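Local structure of catalase (Exiguobacterium oxidotolerans, 2J2M) at residues A[74-79]-A[201-206]; A[159-164]-A[450-455]; A[211-216]-A[260-265]; A[455-460]-A[480-485]. The protein catalyses the breakdown of hydrogen peroxide to water and oxygen, as a heme-containing catalase assembled from four chains. One frame throughout, in Å; residues are numbered along the deposited sequence.

Contact 1: residues A[74-79]-A[201-206]; sequences KYTKAA and FKWVNA
N205 ND2 donates to K74 O over 2.7 Å, the shortest bond between the two segments, and an N-H...O angle of 172° makes it almost straight. The acceptor lies in the amide plane of N205, although the donor is tilted out of the carbonyl plane of K74. With CG lodged between the backbone N and the carbonyl carbon (chi1 63°), N205 turns its amide toward K74; OD1 accepts from the backbone N of H207 and of N209, so both ends of the amide are held and its rotation is fixed. K77 N gives a second, more bent bond to V204 O at 3.1 Å, and T76 CA approaches the same oxygen at 3.3 Å in a CA-H...O contact.

The indole of W203 is met from two sides. T76 CG2 lies over one face of the six-membered ring, displaced toward the rim and 4.2 Å from its centroid, which is a CH-pi contact; Y75 CB comes in at the ring edge, 3.9 Å from CE3. The hydroxyl of T76 is occupied within the loop, where OG1 accepts from A78 N at 3.0 Å in an ST turn, and by G323 O. One water joins K77 NZ to N205 O, at 2.7 and 3.0 Å from those atoms.

Residues 74-77 run at 85° to residues 203-206, consistent with a loop laid across a strand end. That loop links strands 59-68 and 87-95, while strand 201-204 is hydrogen-bonded to strands 210-219 and 324-326, and W203 also packs on V262 of strand 257-265.

Contact 2: residues A[159-164]-A[450-455]; sequences DPDRYW and VRHENT
The first turn of helix 160-169 approaches the loop leading into helix 453-466, and that helix's own first turn at T455, with the CA atoms of D161 and V450 4.2 Å apart and those of W164 and T455 6.8 Å apart. D159, the N-cap of helix 160-169, divides its carboxylate: OD2 accepts from D161 N in a capping bond, while OD1 takes both terminal nitrogens of R451 end-on, NH2 at 2.6 Å and NH1 at 2.8 Å, with OD1 lying within 1° of the guanidinium plane. D161 CB covers one face of that guanidinium. D161 OD1 is likewise shared, receiving H452 ND1 on its syn lone pair at 3.0 Å, nearly straight at 169°, and R451 N from the anti side at 2.7 Å. Its partner OD2 forms a salt bridge with R387 of a second subunit, so this network reaches the subunit interface. Next to the charges is an apolar patch: V450 CG2 sits 3.7 Å from W164 CD1, and T455 CG2 rests 3.9 Å from W164 CB.

Helix 160-169 is thereby joined to the start of helix 453-466 near the C terminus. W164 packs on helix 433-447 through L443 and L447 and on A459 and F463 of helix 453-466, and its NE1 bonds D446.

Contact 3: residues A[211-216]-A[260-265]; sequences VYIKLR and LFVQVL
R216 leaves its strand beside F261, its CB 3.9 Å from F261 CB, and then bends at chi2 and chi3 toward Q263. CD comes within 3.3 Å of Q263 OE1, NE stays farther from it, and NH1 makes the bond: 2.6 Å to OE1, nearly straight at 165°. OE1 lies in the guanidinium plane, at its edge, although the amide and guanidinium planes are 45° apart. NH2 forms a salt bridge with D283. The Q263 amide is fixed from its other end too, since NE2 bonds the backbone oxygens of W284 and I289. Replacing R216 by alanine is likely to leave D283 without this charge partner and Q263 OE1 without this donor, in a buried setting.

Backbone bonds carry the pairing. Y212 with L265, K214 with Q263 and R216 with F261 are antiparallel hydrogen-bonded pairs; Q263 N to K214 O, for example, measures 2.8 Å. The sheet face bearing I213, L215, V262 and V264 is apolar: V262 CG2 touches both I213 CB and L215 CD1, at 3.9 Å each. Near the edge of this patch, V264 CG1 reaches V211 CB at 3.6 Å. W203 of the adjacent strand adds to the same packing.

The strand axes are 4.6 Å apart and their directions differ by 153°, the usual twist of neighbouring antiparallel strands. Helices 228-237 and 241-251 intervene in the chain, so this is no tight hairpin. Such twisted antiparallel pairing belongs to the beta-barrel of heme catalases, and here the K214 side chain lies about 9 Å from a bound heme.

Contact 4: residues A[455-460]-A[480-485]; sequences TVLLAI and VDIKPF
L457 swings its CG away from the backbone N (chi1 -154°), which carries its two methyls to the C-terminal loop, while I482 holds CG1 between its backbone N and carbonyl carbon (chi1 49°) and turns CG2 to the helix. L457 CD1 stands over a face of the F485 ring, 3.8 Å from the centroid and 16° off the normal, a CH-pi contact. L457 CD2 meets I482 CG2 at 3.7 Å, and that methyl also touches I460 CG2 at 3.7 Å, bridging residues one helical turn apart. I460 CD1 extends to V480 CB at 3.9 Å. No hydrogen bond spans the segments, so the contact rests on apolar packing alone. A serine in place of L457 lacks both methyls, which would probably leave a gap over the F485 face and beside I482 CG2. The ring is delivered by a type I turn from I482 to F485, closed by a weak bond from F485 N to I482 O.

F485 ends the modelled chain, and the loop that follows helix 468-477 is thus folded back onto helix 453-466, where I482 also packs on C461 and Y464. Another side of the latter helix, with T455 and A459, faces T168 of helix 160-169.

In the fold
From the N terminus, residues 74-79 open contact 1, and residues 159-164 open contact 2 before 201-206 closes the first loop, so these two cross. Contact 3 opens and closes within the span of contact 2, which ends only at 450-455. Contact 4 follows, sharing T455 with contact 2 and closing a short loop made mostly of helix. Two groups emerge in space. Contacts 1 and 3, centres 11 Å apart, reach the same antiparallel sheet, contact 1 by laying a loop on strand 201-204 and contact 3 by pairing strands 210-219 and 257-265; contacts 2 and 4, 13 Å apart, both use helix 453-466. Some 37 Å separates the centres of contacts 2 and 3.

Contact 1: residues A[74-79]-A[201-206]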
# COMPACT_ATOMS: atom_id res chain seq x y z
N LYS A 74 -17.52 -41.35 10.23
CA LYS A 74 -18.29 -41.37 11.48
C LYS A 74 -18.49 -39.95 12.03
O LYS A 74 -19.59 -39.59 12.47
CB LYS A 74 -17.53 -42.22 12.49
CG LYS A 74 -18.22 -42.51 13.84
CD LYS A 74 -17.33 -43.50 14.67
CE LYS A 74 -17.53 -43.33 16.15
NZ LYS A 74 -16.83 -44.34 16.99
N TYR A 75 -17.44 -39.14 11.95
CA TYR A 75 -17.37 -37.79 12.55
C TYR A 75 -17.45 -36.61 11.57
O TYR A 75 -17.91 -35.53 11.94
CB TYR A 75 -16.06 -37.65 13.34
CG TYR A 75 -15.87 -38.62 14.48
CD1 TYR A 75 -14.70 -39.36 14.58
CD2 TYR A 75 -16.85 -38.78 15.48
CE1 TYR A 75 -14.50 -40.22 15.65
CE2 TYR A 75 -16.66 -39.66 16.54
CZ TYR A 75 -15.48 -40.37 16.62
OH TYR A 75 -15.26 -41.24 17.67
N THR A 76 -16.95 -36.78 10.35
CA THR A 76 -16.96 -35.70 9.40
C THR A 76 -17.19 -36.19 7.99
O THR A 76 -16.76 -37.29 7.62
CB THR A 76 -15.67 -34.79 9.44
OG1 THR A 76 -15.83 -33.69 8.52
CG2 THR A 76 -14.40 -35.57 9.06
N LYS A 77 -17.84 -35.34 7.22
CA LYS A 77 -18.08 -35.58 5.81
C LYS A 77 -17.05 -34.83 4.98
O LYS A 77 -17.28 -34.59 3.80
CB LYS A 77 -19.50 -35.16 5.42
CG LYS A 77 -19.82 -33.72 5.80
CD LYS A 77 -20.97 -33.15 4.96
CE LYS A 77 -21.39 -31.81 5.50
NZ LYS A 77 -22.61 -31.38 4.80
N ALA A 78 -15.93 -34.44 5.61
CA ALA A 78 -14.82 -33.84 4.89
C ALA A 78 -14.37 -34.81 3.83
O ALA A 78 -14.02 -35.96 4.16
CB ALA A 78 -13.68 -33.52 5.83
N ALA A 79 -14.39 -34.36 2.56
CA ALA A 79 -14.06 -35.19 1.39
C ALA A 79 -12.74 -35.95 1.51
O ALA A 79 -12.70 -37.17 1.25
CB ALA A 79 -14.06 -34.37 0.12
N PHE A 201 -12.81 -27.66 17.64
CA PHE A 201 -13.57 -27.31 16.44
C PHE A 201 -14.80 -28.19 16.39
O PHE A 201 -15.04 -29.02 17.31
CB PHE A 201 -12.71 -27.50 15.18
CG PHE A 201 -11.63 -26.48 15.04
CD1 PHE A 201 -11.80 -25.40 14.20
CD2 PHE A 201 -10.46 -26.58 15.78
CE1 PHE A 201 -10.80 -24.43 14.08
CE2 PHE A 201 -9.47 -25.60 15.66
CZ PHE A 201 -9.66 -24.54 14.81
N LYS A 202 -15.61 -28.00 15.34
CA LYS A 202 -16.76 -28.85 15.11
C LYS A 202 -16.56 -29.66 13.84
O LYS A 202 -16.16 -29.11 12.79
CB LYS A 202 -18.04 -28.02 14.99
CG LYS A 202 -18.54 -27.44 16.32
CD LYS A 202 -19.64 -26.40 16.10
CE LYS A 202 -20.43 -26.19 17.40
NZ LYS A 202 -21.65 -25.34 17.29
N TRP A 203 -16.82 -30.95 13.92
CA TRP A 203 -16.89 -31.79 12.74
C TRP A 203 -18.33 -32.28 12.66
O TRP A 203 -18.91 -32.72 13.67
CB TRP A 203 -15.93 -32.95 12.87
CG TRP A 203 -14.48 -32.63 12.58
CD1 TRP A 203 -13.92 -31.39 12.36
CD2 TRP A 203 -13.40 -33.58 12.50
NE1 TRP A 203 -12.57 -31.51 12.14
CE2 TRP A 203 -12.22 -32.84 12.22
CE3 TRP A 203 -13.32 -34.98 12.61
CZ2 TRP A 203 -10.97 -33.46 12.04
CZ3 TRP A 203 -12.08 -35.59 12.47
CH2 TRP A 203 -10.92 -34.83 12.19
N VAL A 204 -18.90 -32.17 11.47
CA VAL A 204 -20.27 -32.55 11.18
C VAL A 204 -20.19 -33.67 10.15
O VAL A 204 -19.45 -33.55 9.16
CB VAL A 204 -21.03 -31.36 10.55
CG1 VAL A 204 -22.50 -31.71 10.32
CG2 VAL A 204 -20.89 -30.09 11.41
N ASN A 205 -20.93 -34.77 10.37
CA ASN A 205 -20.98 -35.86 9.37
C ASN A 205 -22.10 -35.69 8.36
O ASN A 205 -22.82 -34.67 8.36
CB ASN A 205 -20.97 -37.29 10.00
CG ASN A 205 -22.19 -37.57 10.87
OD1 ASN A 205 -23.28 -37.04 10.65
ND2 ASN A 205 -21.99 -38.41 11.87
N ALA A 206 -22.23 -36.70 7.49
CA ALA A 206 -23.12 -36.66 6.33
C ALA A 206 -24.58 -36.55 6.74
O ALA A 206 -25.42 -36.08 5.97
CB ALA A 206 -22.91 -37.86 5.46
O HOH W 1 -19.88 -38.46 7.24
O HOH W 2 -24.11 -32.36 6.87

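Contact 2: residues A[159-164]-A[450-455]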
# COMPACT_ATOMS: atom_id res chain seq x y z
N ASP A 159 10.94 -7.49 27.99
CA ASP A 159 11.15 -7.26 29.42
C ASP A 159 10.08 -8.01 30.20
O ASP A 159 8.91 -7.70 30.08
CB ASP A 159 11.17 -5.75 29.75
CG ASP A 159 11.32 -5.46 31.26
OD1 ASP A 159 11.37 -4.26 31.62
OD2 ASP A 159 11.39 -6.41 32.09
N PRO A 160 10.50 -9.03 30.99
CA PRO A 160 9.61 -9.82 31.81
C PRO A 160 8.81 -8.98 32.80
O PRO A 160 7.71 -9.36 33.17
CB PRO A 160 10.58 -10.76 32.56
CG PRO A 160 11.74 -10.91 31.62
CD PRO A 160 11.91 -9.49 31.11
N ASP A 161 9.37 -7.87 33.24
CA ASP A 161 8.63 -6.97 34.11
C ASP A 161 7.31 -6.56 33.45
O ASP A 161 6.30 -6.37 34.14
CB ASP A 161 9.46 -5.74 34.45
CG ASP A 161 8.80 -4.85 35.47
OD1 ASP A 161 8.87 -5.16 36.68
OD2 ASP A 161 8.19 -3.84 35.05
N ARG A 162 7.33 -6.43 32.12
CA ARG A 162 6.15 -6.02 31.36
C ARG A 162 5.12 -7.17 31.14
O ARG A 162 3.93 -7.00 31.41
CB ARG A 162 6.58 -5.38 30.03
CG ARG A 162 7.61 -4.24 30.16
CD ARG A 162 7.97 -3.60 28.81
NE ARG A 162 6.83 -2.85 28.25
CZ ARG A 162 5.99 -3.33 27.33
NH1 ARG A 162 6.15 -4.55 26.82
NH2 ARG A 162 4.98 -2.57 26.90
N TYR A 163 5.59 -8.33 30.68
CA TYR A 163 4.70 -9.46 30.45
C TYR A 163 4.17 -10.19 31.70
O TYR A 163 3.02 -10.63 31.72
CB TYR A 163 5.23 -10.42 29.38
CG TYR A 163 6.54 -11.18 29.62
CD1 TYR A 163 6.61 -12.21 30.55
CD2 TYR A 163 7.66 -10.95 28.82
CE1 TYR A 163 7.78 -12.96 30.72
CE2 TYR A 163 8.84 -11.70 28.98
CZ TYR A 163 8.89 -12.70 29.93
OH TYR A 163 10.03 -13.45 30.14
N TRP A 164 5.00 -10.30 32.73
CA TRP A 164 4.54 -10.80 34.02
C TRP A 164 3.47 -9.91 34.66
O TRP A 164 2.60 -10.43 35.36
CB TRP A 164 5.70 -11.03 34.98
CG TRP A 164 6.37 -12.35 34.75
CD1 TRP A 164 7.60 -12.57 34.19
CD2 TRP A 164 5.82 -13.63 35.05
NE1 TRP A 164 7.84 -13.92 34.12
CE2 TRP A 164 6.76 -14.59 34.64
CE3 TRP A 164 4.62 -14.06 35.64
CZ2 TRP A 164 6.54 -15.96 34.81
CZ3 TRP A 164 4.40 -15.41 35.79
CH2 TRP A 164 5.36 -16.35 35.38
N VAL A 450 11.77 -9.45 37.15
CA VAL A 450 10.65 -8.55 37.44
C VAL A 450 11.11 -7.52 38.50
O VAL A 450 11.83 -7.89 39.43
CB VAL A 450 9.34 -9.32 37.88
CG1 VAL A 450 8.19 -8.35 38.20
CG2 VAL A 450 8.88 -10.32 36.81
N ARG A 451 10.71 -6.26 38.35
CA ARG A 451 11.25 -5.16 39.18
C ARG A 451 10.17 -4.55 40.07
O ARG A 451 10.40 -3.54 40.74
CB ARG A 451 11.92 -4.08 38.30
CG ARG A 451 13.08 -4.62 37.42
CD ARG A 451 13.75 -3.53 36.52
NE ARG A 451 12.80 -2.88 35.60
CZ ARG A 451 12.43 -3.37 34.41
NH1 ARG A 451 12.93 -4.53 33.98
NH2 ARG A 451 11.58 -2.70 33.65
N HIS A 452 8.99 -5.15 40.06
CA HIS A 452 7.88 -4.68 40.85
C HIS A 452 7.46 -5.81 41.75
O HIS A 452 7.01 -6.86 41.28
CB HIS A 452 6.73 -4.23 39.95
CG HIS A 452 6.97 -2.90 39.29
ND1 HIS A 452 7.76 -2.75 38.17
CD2 HIS A 452 6.51 -1.66 39.59
CE1 HIS A 452 7.78 -1.48 37.81
NE2 HIS A 452 7.04 -0.80 38.66
N GLU A 453 7.62 -5.60 43.06
CA GLU A 453 7.35 -6.62 44.07
C GLU A 453 5.91 -7.20 44.00
O GLU A 453 5.73 -8.42 44.03
CB GLU A 453 7.65 -6.09 45.48
CG GLU A 453 7.80 -7.21 46.52
CD GLU A 453 7.89 -6.70 47.98
OE1 GLU A 453 8.02 -5.45 48.19
OE2 GLU A 453 7.82 -7.57 48.90
N ASN A 454 4.91 -6.33 43.91
CA ASN A 454 3.52 -6.79 43.84
C ASN A 454 3.27 -7.82 42.71
O ASN A 454 2.53 -8.80 42.91
CB ASN A 454 2.57 -5.60 43.71
CG ASN A 454 1.13 -5.99 43.98
OD1 ASN A 454 0.33 -6.14 43.05
ND2 ASN A 454 0.78 -6.16 45.27
N THR A 455 3.90 -7.61 41.56
CA THR A 455 3.81 -8.56 40.44
C THR A 455 4.41 -9.92 40.80
O THR A 455 3.78 -10.95 40.55
CB THR A 455 4.47 -7.98 39.17
OG1 THR A 455 3.78 -6.79 38.78
CG2 THR A 455 4.43 -9.00 38.01

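Contact 3: residues A[211-216]-A[260-265]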
# COMPACT_ATOMS: atom_id res chain seq x y z
N VAL A 211 -19.85 -33.23 16.34
CA VAL A 211 -19.06 -33.45 17.56
C VAL A 211 -18.00 -32.34 17.70
O VAL A 211 -17.58 -31.75 16.70
CB VAL A 211 -18.35 -34.86 17.57
CG1 VAL A 211 -19.38 -36.00 17.68
CG2 VAL A 211 -17.48 -35.06 16.31
N TYR A 212 -17.59 -32.06 18.94
CA TYR A 212 -16.40 -31.25 19.22
C TYR A 212 -15.11 -32.05 19.11
O TYR A 212 -14.98 -33.14 19.66
CB TYR A 212 -16.45 -30.64 20.63
CG TYR A 212 -17.48 -29.54 20.79
CD1 TYR A 212 -17.27 -28.27 20.24
CD2 TYR A 212 -18.66 -29.77 21.49
CE1 TYR A 212 -18.20 -27.26 20.38
CE2 TYR A 212 -19.62 -28.77 21.64
CZ TYR A 212 -19.37 -27.51 21.08
OH TYR A 212 -20.30 -26.51 21.22
N ILE A 213 -14.13 -31.47 18.42
CA ILE A 213 -12.87 -32.18 18.19
C ILE A 213 -11.67 -31.30 18.52
O ILE A 213 -11.70 -30.08 18.33
CB ILE A 213 -12.76 -32.71 16.72
CG1 ILE A 213 -12.53 -31.56 15.74
CG2 ILE A 213 -14.02 -33.52 16.32
CD1 ILE A 213 -11.08 -31.39 15.36
N LYS A 214 -10.62 -31.95 19.03
CA LYS A 214 -9.30 -31.36 19.21
C LYS A 214 -8.37 -32.15 18.26
O LYS A 214 -8.60 -33.36 17.98
CB LYS A 214 -8.85 -31.53 20.66
CG LYS A 214 -8.29 -30.30 21.39
CD LYS A 214 -9.39 -29.33 21.74
CE LYS A 214 -9.41 -28.93 23.21
NZ LYS A 214 -8.31 -28.11 23.80
N LEU A 215 -7.33 -31.47 17.77
CA LEU A 215 -6.39 -32.08 16.83
C LEU A 215 -5.01 -32.12 17.44
O LEU A 215 -4.62 -31.20 18.14
CB LEU A 215 -6.37 -31.30 15.52
CG LEU A 215 -7.06 -31.83 14.26
CD1 LEU A 215 -7.80 -33.17 14.37
CD2 LEU A 215 -7.96 -30.74 13.62
N ARG A 216 -4.27 -33.17 17.11
CA ARG A 216 -3.06 -33.56 17.81
C ARG A 216 -2.00 -34.09 16.83
O ARG A 216 -2.24 -35.07 16.12
CB ARG A 216 -3.43 -34.68 18.81
CG ARG A 216 -3.29 -34.34 20.30
CD ARG A 216 -4.35 -33.43 20.91
NE ARG A 216 -3.59 -32.66 21.89
CZ ARG A 216 -3.89 -32.41 23.16
NH1 ARG A 216 -5.04 -32.74 23.71
NH2 ARG A 216 -3.01 -31.74 23.86
N LEU A 260 -1.26 -37.59 12.93
CA LEU A 260 -2.44 -36.78 13.33
C LEU A 260 -3.48 -37.62 14.09
O LEU A 260 -3.96 -38.64 13.59
CB LEU A 260 -3.10 -36.13 12.11
CG LEU A 260 -4.33 -35.23 12.32
CD1 LEU A 260 -3.95 -33.90 13.01
CD2 LEU A 260 -5.02 -34.93 11.00
N PHE A 261 -3.81 -37.18 15.30
CA PHE A 261 -4.82 -37.81 16.10
C PHE A 261 -5.94 -36.79 16.36
O PHE A 261 -5.75 -35.56 16.24
CB PHE A 261 -4.25 -38.28 17.45
CG PHE A 261 -3.22 -39.38 17.36
CD1 PHE A 261 -3.56 -40.69 17.66
CD2 PHE A 261 -1.88 -39.09 17.04
CE1 PHE A 261 -2.61 -41.72 17.62
CE2 PHE A 261 -0.91 -40.10 16.97
CZ PHE A 261 -1.28 -41.42 17.26
N VAL A 262 -7.11 -37.33 16.72
CA VAL A 262 -8.29 -36.54 16.94
C VAL A 262 -8.90 -36.92 18.28
O VAL A 262 -9.00 -38.08 18.61
CB VAL A 262 -9.30 -36.69 15.74
CG1 VAL A 262 -9.89 -38.10 15.66
CG2 VAL A 262 -10.42 -35.66 15.84
N GLN A 263 -9.27 -35.91 19.05
CA GLN A 263 -10.08 -36.10 20.26
C GLN A 263 -11.51 -35.62 20.02
O GLN A 263 -11.74 -34.54 19.48
CB GLN A 263 -9.48 -35.37 21.46
CG GLN A 263 -8.21 -36.01 21.99
CD GLN A 263 -7.53 -35.13 23.00
OE1 GLN A 263 -7.04 -34.06 22.67
NE2 GLN A 263 -7.52 -35.56 24.25
N VAL A 264 -12.45 -36.47 20.43
CA VAL A 264 -13.87 -36.28 20.16
C VAL A 264 -14.70 -36.21 21.45
O VAL A 264 -14.66 -37.10 22.30
CB VAL A 264 -14.42 -37.39 19.23
CG1 VAL A 264 -15.88 -37.15 18.91
CG2 VAL A 264 -13.60 -37.45 17.93
N LEU A 265 -15.45 -35.13 21.55
CA LEU A 265 -16.25 -34.81 22.70
C LEU A 265 -17.65 -34.46 22.21
O LEU A 265 -17.83 -33.49 21.47
CB LEU A 265 -15.66 -33.60 23.44
CG LEU A 265 -16.52 -33.05 24.59
CD1 LEU A 265 -16.63 -34.03 25.79
CD2 LEU A 265 -15.98 -31.70 25.04

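Contact 4: residues A[455-460]-A[480-485]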
# COMPACT_ATOMS: atom_id res chain seq x y z
N THR A 455 3.90 -7.61 41.56
CA THR A 455 3.81 -8.56 40.44
C THR A 455 4.41 -9.92 40.80
O THR A 455 3.78 -10.95 40.55
CB THR A 455 4.47 -7.98 39.17
OG1 THR A 455 3.78 -6.79 38.78
CG2 THR A 455 4.43 -9.00 38.01
N VAL A 456 5.60 -9.93 41.40
CA VAL A 456 6.22 -11.18 41.89
C VAL A 456 5.32 -11.92 42.88
O VAL A 456 5.03 -13.10 42.68
CB VAL A 456 7.63 -10.96 42.50
CG1 VAL A 456 8.25 -12.30 42.85
CG2 VAL A 456 8.53 -10.21 41.51
N LEU A 457 4.87 -11.22 43.93
CA LEU A 457 3.91 -11.73 44.93
C LEU A 457 2.68 -12.35 44.25
O LEU A 457 2.28 -13.49 44.56
CB LEU A 457 3.43 -10.57 45.83
CG LEU A 457 2.92 -10.74 47.27
CD1 LEU A 457 1.67 -9.88 47.51
CD2 LEU A 457 2.68 -12.19 47.72
N LEU A 458 2.10 -11.61 43.31
CA LEU A 458 0.93 -12.08 42.58
C LEU A 458 1.27 -13.32 41.75
O LEU A 458 0.47 -14.25 41.67
CB LEU A 458 0.36 -10.99 41.66
CG LEU A 458 -1.14 -10.66 41.69
CD1 LEU A 458 -1.55 -9.93 40.41
CD2 LEU A 458 -2.06 -11.88 41.94
N ALA A 459 2.45 -13.35 41.14
CA ALA A 459 2.83 -14.53 40.36
C ALA A 459 2.90 -15.77 41.25
O ALA A 459 2.31 -16.78 40.93
CB ALA A 459 4.14 -14.32 39.62
N ILE A 460 3.59 -15.65 42.39
CA ILE A 460 3.75 -16.76 43.33
C ILE A 460 2.39 -17.19 43.87
O ILE A 460 2.12 -18.38 43.97
CB ILE A 460 4.73 -16.43 44.51
CG1 ILE A 460 6.12 -16.06 43.97
CG2 ILE A 460 4.88 -17.62 45.45
CD1 ILE A 460 7.02 -15.31 44.99
N VAL A 480 10.26 -14.45 48.86
CA VAL A 480 9.13 -13.57 49.14
C VAL A 480 8.11 -14.36 49.97
O VAL A 480 7.59 -15.38 49.51
CB VAL A 480 8.45 -13.11 47.82
CG1 VAL A 480 7.16 -12.33 48.11
CG2 VAL A 480 9.41 -12.28 46.95
N ASP A 481 7.83 -13.91 51.20
CA ASP A 481 6.88 -14.68 52.02
C ASP A 481 5.43 -14.36 51.67
O ASP A 481 5.00 -13.21 51.71
CB ASP A 481 7.15 -14.63 53.54
CG ASP A 481 7.08 -13.23 54.11
OD1 ASP A 481 7.53 -12.29 53.42
OD2 ASP A 481 6.58 -13.07 55.26
N ILE A 482 4.72 -15.41 51.28
CA ILE A 482 3.33 -15.33 50.86
C ILE A 482 2.39 -15.71 52.01
O ILE A 482 1.18 -15.60 51.87
CB ILE A 482 3.05 -16.29 49.68
CG1 ILE A 482 3.60 -17.68 49.99
CG2 ILE A 482 3.66 -15.73 48.39
CD1 ILE A 482 3.10 -18.77 49.08
N LYS A 483 2.99 -16.15 53.12
CA LYS A 483 2.26 -16.55 54.34
C LYS A 483 1.27 -15.50 54.85
O LYS A 483 0.13 -15.86 55.14
CB LYS A 483 3.24 -16.91 55.47
CG LYS A 483 3.44 -18.41 55.68
CD LYS A 483 4.67 -18.68 56.55
CE LYS A 483 5.89 -18.99 55.69
NZ LYS A 483 7.00 -19.56 56.52
N PRO A 484 1.70 -14.22 54.98
CA PRO A 484 0.78 -13.14 55.41
C PRO A 484 -0.46 -13.06 54.55
O PRO A 484 -1.52 -12.62 55.01
CB PRO A 484 1.62 -11.88 55.22
CG PRO A 484 3.04 -12.35 55.39
CD PRO A 484 3.06 -13.69 54.74
N PHE A 485 -0.33 -13.46 53.29
CA PHE A 485 -1.44 -13.52 52.35
C PHE A 485 -1.87 -14.99 52.27
O PHE A 485 -2.86 -15.33 51.64
CB PHE A 485 -1.00 -13.00 50.96
CG PHE A 485 -0.34 -11.63 51.00
CD1 PHE A 485 1.03 -11.51 51.21
CD2 PHE A 485 -1.10 -10.47 50.83
CE1 PHE A 485 1.64 -10.26 51.25
CE2 PHE A 485 -0.49 -9.21 50.87
CZ PHE A 485 0.89 -9.10 51.08